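Local coordinates for protein 2,3-dihydroxybenzoate-AMP ligase (Bacillus subtilis, PDB 1MDB) that belongs to the ANL superfamily of AMP-binding enzymes and holds adenosine monophosphate and 2,3-dihydroxy-benzoic acid in its pocket, at residues D61-Q74 with L166-V179. Sequence-based numbering, arbitrary orientation.
Sequences DRLAAGFQKLGIQQ and LEDLHTEPVKLPEV
The last turns of helix 53-70 lie against the loop of segment 166-179 that follows strand 164-165, and Gly66 is where the two backbones come very close: its CA is 3.0 Å from Leu169 O, a CA-H...O contact that sets the loop carbonyl directly on the helix backbone. One turn earlier, Thr171 N donates to Arg62 O (2.9 Å), reaching the carbonyl from above its plane, 39° out. The same oxygen also takes a weak helical bond from Gly66 N, so two N-H groups share it. The bent Arg62 chain lays its guanidinium with one face over Thr171 O, while Glu172 OE1 lies at its edge in a long salt bridge, 3.7 Å from NH1. On the side of helix 86-98, Leu63 CD1 stands over one face of the His170 ring, 4.2 Å from its centroid, a CH-pi contact; His170 NE2 is bonded to Glu90 of that helix. Leu169 CD1 approaches Phe67 CE2 at 3.9 Å. On the other flank, Ala65 CB abuts Thr171 CG2 tightly (3.3 Å), and a water links Asp61 O to Val174 N. Beyond the Schellman motif at Gly71, Gln74, CG anti to its N (chi1 -177°), reaches Glu178 O through NE2 at 3.0 Å, nearly straight at 172°. The arrangement is a loop wrapped round a peripheral helix of an alpha/beta subdomain, within the AMP-binding family region.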
loop_
_atom_site.group_PDB
_atom_site.type_symbol
_atom_site.label_atom_id
_atom_site.label_comp_id
_atom_site.label_asym_id
_atom_site.label_seq_id
_atom_site.Cartn_x
_atom_site.Cartn_y
_atom_site.Cartn_z
ATOM N N ASP A 61 20.091 -12.903 12.057
ATOM C CA ASP A 61 21.340 -12.647 12.765
ATOM C C ASP A 61 22.495 -12.995 11.848
ATOM O O ASP A 61 23.406 -12.190 11.624
ATOM C CB ASP A 61 21.460 -13.512 14.020
ATOM C CG ASP A 61 20.709 -12.950 15.195
ATOM O OD1 ASP A 61 20.532 -11.716 15.251
ATOM O OD2 ASP A 61 20.311 -13.745 16.075
ATOM N N ARG A 62 22.445 -14.212 11.320
ATOM C CA ARG A 62 23.488 -14.691 10.433
ATOM C C ARG A 62 23.621 -13.859 9.163
ATOM O O ARG A 62 24.718 -13.737 8.613
ATOM C CB ARG A 62 23.242 -16.161 10.079
ATOM C CG ARG A 62 23.424 -17.121 11.257
ATOM C CD ARG A 62 23.184 -18.578 10.846
ATOM N NE ARG A 62 24.145 -19.064 9.856
ATOM C CZ ARG A 62 25.427 -19.317 10.110
ATOM N NH1 ARG A 62 25.910 -19.133 11.328
ATOM N NH2 ARG A 62 26.225 -19.761 9.145
ATOM N N LEU A 63 22.518 -13.281 8.689
ATOM C CA LEU A 63 22.582 -12.472 7.473
ATOM C C LEU A 63 23.138 -11.087 7.792
ATOM O O LEU A 63 23.929 -10.533 7.033
ATOM C CB LEU A 63 21.197 -12.347 6.820
ATOM C CG LEU A 63 21.126 -11.518 5.527
ATOM C CD1 LEU A 63 22.100 -12.087 4.497
ATOM C CD2 LEU A 63 19.711 -11.524 4.963
ATOM N N ALA A 64 22.727 -10.531 8.923
ATOM C CA ALA A 64 23.208 -9.218 9.327
ATOM C C ALA A 64 24.734 -9.244 9.354
ATOM O O ALA A 64 25.395 -8.299 8.912
ATOM C CB ALA A 64 22.657 -8.855 10.703
ATOM N N ALA A 65 25.292 -10.340 9.861
ATOM C CA ALA A 65 26.741 -10.477 9.938
ATOM C C ALA A 65 27.319 -10.488 8.535
ATOM O O ALA A 65 28.363 -9.883 8.283
ATOM C CB ALA A 65 27.115 -11.758 10.684
ATOM N N GLY A 66 26.635 -11.170 7.616
ATOM C CA GLY A 66 27.108 -11.212 6.243
ATOM C C GLY A 66 27.068 -9.833 5.602
ATOM O O GLY A 66 27.998 -9.438 4.903
ATOM N N PHE A 67 25.976 -9.111 5.832
ATOM C CA PHE A 67 25.807 -7.759 5.304
ATOM C C PHE A 67 26.932 -6.878 5.847
ATOM O O PHE A 67 27.564 -6.142 5.100
ATOM C CB PHE A 67 24.455 -7.162 5.748
ATOM C CG PHE A 67 23.256 -7.627 4.934
ATOM C CD1 PHE A 67 21.966 -7.523 5.460
ATOM C CD2 PHE A 67 23.407 -8.118 3.641
ATOM C CE1 PHE A 67 20.843 -7.903 4.706
ATOM C CE2 PHE A 67 22.288 -8.501 2.874
ATOM C CZ PHE A 67 21.009 -8.393 3.407
ATOM N N GLN A 68 27.168 -6.956 7.157
ATOM C CA GLN A 68 28.215 -6.158 7.792
ATOM C C GLN A 68 29.577 -6.499 7.207
ATOM O O GLN A 68 30.357 -5.612 6.866
ATOM C CB GLN A 68 28.244 -6.408 9.298
ATOM C CG GLN A 68 29.227 -5.519 10.033
ATOM C CD GLN A 68 29.281 -5.817 11.513
ATOM O OE1 GLN A 68 29.730 -6.893 11.929
ATOM N NE2 GLN A 68 28.819 -4.868 12.324
ATOM N N LYS A 69 29.857 -7.793 7.100
ATOM C CA LYS A 69 31.121 -8.250 6.546
ATOM C C LYS A 69 31.255 -7.711 5.129
ATOM O O LYS A 69 32.348 -7.384 4.679
ATOM C CB LYS A 69 31.170 -9.777 6.532
ATOM C CG LYS A 69 32.557 -10.347 6.302
ATOM C CD LYS A 69 32.581 -11.833 6.608
ATOM C CE LYS A 69 34.001 -12.358 6.661
ATOM N NZ LYS A 69 34.061 -13.789 7.078
ATOM N N LEU A 70 30.129 -7.610 4.432
ATOM C CA LEU A 70 30.133 -7.097 3.068
ATOM C C LEU A 70 30.572 -5.632 3.071
ATOM O O LEU A 70 31.099 -5.129 2.077
ATOM C CB LEU A 70 28.735 -7.221 2.459
ATOM C CG LEU A 70 28.580 -6.969 0.961
ATOM C CD1 LEU A 70 29.525 -7.881 0.182
ATOM C CD2 LEU A 70 27.132 -7.234 0.560
ATOM N N GLY A 71 30.353 -4.950 4.190
ATOM C CA GLY A 71 30.743 -3.554 4.282
ATOM C C GLY A 71 29.569 -2.608 4.426
ATOM O O GLY A 71 29.740 -1.391 4.379
ATOM N N ILE A 72 28.368 -3.156 4.582
ATOM C CA ILE A 72 27.182 -2.321 4.747
ATOM C C ILE A 72 27.182 -1.832 6.183
ATOM O O ILE A 72 27.329 -2.627 7.103
ATOM C CB ILE A 72 25.887 -3.112 4.471
ATOM C CG1 ILE A 72 25.796 -3.441 2.977
ATOM C CG2 ILE A 72 24.671 -2.295 4.914
ATOM C CD1 ILE A 72 24.599 -4.260 2.608
ATOM N N GLN A 73 27.021 -0.529 6.375
ATOM C CA GLN A 73 27.048 0.028 7.722
ATOM C C GLN A 73 25.735 0.638 8.198
ATOM O O GLN A 73 24.794 0.828 7.423
ATOM C CB GLN A 73 28.134 1.097 7.807
ATOM C CG GLN A 73 29.487 0.672 7.266
ATOM C CD GLN A 73 30.463 1.831 7.253
ATOM O OE1 GLN A 73 30.665 2.489 8.275
ATOM N NE2 GLN A 73 31.069 2.091 6.102
ATOM N N GLN A 74 25.693 0.949 9.488
ATOM C CA GLN A 74 24.525 1.559 10.097
ATOM C C GLN A 74 24.215 2.876 9.373
ATOM O O GLN A 74 25.120 3.642 9.048
ATOM C CB GLN A 74 24.795 1.795 11.594
ATOM C CG GLN A 74 23.622 2.376 12.371
ATOM C CD GLN A 74 23.769 2.175 13.873
ATOM O OE1 GLN A 74 24.825 2.450 14.451
ATOM N NE2 GLN A 74 22.706 1.698 14.515
ATOM N N LEU A 166 22.698 -14.004 -2.506
ATOM C CA LEU A 166 22.229 -13.696 -1.171
ATOM C C LEU A 166 22.531 -14.851 -0.225
ATOM O O LEU A 166 22.953 -14.630 0.912
ATOM C CB LEU A 166 20.721 -13.444 -1.183
ATOM C CG LEU A 166 20.072 -13.219 0.188
ATOM C CD1 LEU A 166 20.699 -12.010 0.872
ATOM C CD2 LEU A 166 18.568 -13.003 0.008
ATOM N N GLU A 167 22.325 -16.078 -0.705
ATOM C CA GLU A 167 22.537 -17.276 0.105
ATOM C C GLU A 167 23.961 -17.452 0.621
ATOM O O GLU A 167 24.175 -18.123 1.629
ATOM C CB GLU A 167 22.131 -18.532 -0.677
ATOM C CG GLU A 167 23.091 -18.908 -1.797
ATOM C CD GLU A 167 22.651 -20.149 -2.563
ATOM O OE1 GLU A 167 23.366 -20.556 -3.504
ATOM O OE2 GLU A 167 21.590 -20.717 -2.230
ATOM N N ASP A 168 24.933 -16.854 -0.059
ATOM C CA ASP A 168 26.320 -16.981 0.372
ATOM C C ASP A 168 26.751 -15.904 1.370
ATOM O O ASP A 168 27.931 -15.791 1.691
ATOM C CB ASP A 168 27.262 -16.979 -0.844
ATOM C CG ASP A 168 27.075 -18.205 -1.733
ATOM O OD1 ASP A 168 26.871 -19.310 -1.189
ATOM O OD2 ASP A 168 27.139 -18.075 -2.973
ATOM N N LEU A 169 25.798 -15.130 1.879
ATOM C CA LEU A 169 26.125 -14.075 2.833
ATOM C C LEU A 169 26.009 -14.472 4.306
ATOM O O LEU A 169 26.747 -13.968 5.149
ATOM C CB LEU A 169 25.264 -12.838 2.560
ATOM C CG LEU A 169 25.652 -12.072 1.294
ATOM C CD1 LEU A 169 24.636 -10.986 0.992
ATOM C CD2 LEU A 169 27.033 -11.477 1.488
ATOM N N HIS A 170 25.090 -15.375 4.619
ATOM C CA HIS A 170 24.914 -15.808 5.995
ATOM C C HIS A 170 26.245 -16.302 6.552
ATOM O O HIS A 170 26.974 -17.040 5.884
ATOM C CB HIS A 170 23.875 -16.930 6.071
ATOM C CG HIS A 170 22.553 -16.563 5.475
ATOM N ND1 HIS A 170 22.390 -16.319 4.128
ATOM C CD2 HIS A 170 21.338 -16.374 6.043
ATOM C CE1 HIS A 170 21.131 -15.995 3.893
ATOM N NE2 HIS A 170 20.471 -16.021 5.037
ATOM N N THR A 171 26.547 -15.894 7.778
ATOM C CA THR A 171 27.787 -16.273 8.436
ATOM C C THR A 171 27.572 -16.303 9.947
ATOM O O THR A 171 26.445 -16.171 10.423
ATOM C CB THR A 171 28.905 -15.264 8.096
ATOM O OG1 THR A 171 30.161 -15.738 8.594
ATOM C CG2 THR A 171 28.599 -13.915 8.715
ATOM N N GLU A 172 28.656 -16.481 10.696
ATOM C CA GLU A 172 28.580 -16.522 12.150
ATOM C C GLU A 172 28.098 -15.176 12.697
ATOM O O GLU A 172 28.603 -14.125 12.311
ATOM C CB GLU A 172 29.954 -16.848 12.734
ATOM C CG GLU A 172 29.908 -17.325 14.166
ATOM C CD GLU A 172 28.953 -18.485 14.331
ATOM O OE1 GLU A 172 28.921 -19.353 13.432
ATOM O OE2 GLU A 172 28.239 -18.535 15.356
ATOM N N PRO A 173 27.106 -15.197 13.605
ATOM C CA PRO A 173 26.571 -13.965 14.191
ATOM C C PRO A 173 27.670 -13.138 14.849
ATOM O O PRO A 173 28.710 -13.670 15.233
ATOM C CB PRO A 173 25.560 -14.483 15.208
ATOM C CG PRO A 173 25.089 -15.756 14.590
ATOM C CD PRO A 173 26.376 -16.372 14.112
ATOM N N VAL A 174 27.435 -11.839 14.982
ATOM C CA VAL A 174 28.415 -10.957 15.601
ATOM C C VAL A 174 27.732 -9.884 16.430
ATOM O O VAL A 174 26.510 -9.758 16.409
ATOM C CB VAL A 174 29.294 -10.260 14.543
ATOM C CG1 VAL A 174 30.080 -11.293 13.760
ATOM C CG2 VAL A 174 28.424 -9.431 13.612
ATOM N N LYS A 175 28.531 -9.118 17.165
ATOM C CA LYS A 175 28.007 -8.034 17.986
ATOM C C LYS A 175 27.670 -6.909 17.023
ATOM O O LYS A 175 28.517 -6.500 16.230
ATOM C CB LYS A 175 29.075 -7.548 18.966
ATOM C CG LYS A 175 29.845 -8.660 19.660
ATOM C CD LYS A 175 30.998 -8.082 20.480
ATOM C CE LYS A 175 31.783 -9.168 21.202
ATOM N NZ LYS A 175 32.851 -8.569 22.057
ATOM N N LEU A 176 26.441 -6.414 17.069
ATOM C CA LEU A 176 26.053 -5.335 16.171
ATOM C C LEU A 176 25.898 -4.020 16.916
ATOM O O LEU A 176 25.616 -4.004 18.115
ATOM C CB LEU A 176 24.740 -5.664 15.447
ATOM C CG LEU A 176 24.710 -6.831 14.454
ATOM C CD1 LEU A 176 25.968 -6.807 13.589
ATOM C CD2 LEU A 176 24.606 -8.140 15.210
ATOM N N PRO A 177 26.088 -2.895 16.210
ATOM C CA PRO A 177 25.959 -1.577 16.829
ATOM C C PRO A 177 24.577 -1.448 17.451
ATOM O O PRO A 177 23.644 -2.156 17.057
ATOM C CB PRO A 177 26.146 -0.622 15.651
ATOM C CG PRO A 177 27.056 -1.389 14.739
ATOM C CD PRO A 177 26.443 -2.766 14.785
ATOM N N GLU A 178 24.449 -0.554 18.424
ATOM C CA GLU A 178 23.167 -0.348 19.073
ATOM C C GLU A 178 22.195 0.348 18.137
ATOM O O GLU A 178 22.547 1.325 17.482
ATOM C CB GLU A 178 23.324 0.500 20.331
ATOM C CG GLU A 178 21.992 0.999 20.873
ATOM C CD GLU A 178 22.149 1.839 22.118
ATOM O OE1 GLU A 178 22.868 2.861 22.057
ATOM O OE2 GLU A 178 21.554 1.478 23.154
ATOM N N VAL A 179 20.976 -0.171 18.071
ATOM C CA VAL A 179 19.941 0.416 17.241
ATOM C C VAL A 179 18.897 0.968 18.202
ATOM O O VAL A 179 18.389 0.241 19.053
ATOM C CB VAL A 179 19.262 -0.629 16.325
ATOM C CG1 VAL A 179 18.209 0.051 15.473
ATOM C CG2 VAL A 179 20.293 -1.314 15.443
HETATM O O HOH W 1 24.900 -10.815 13.626
#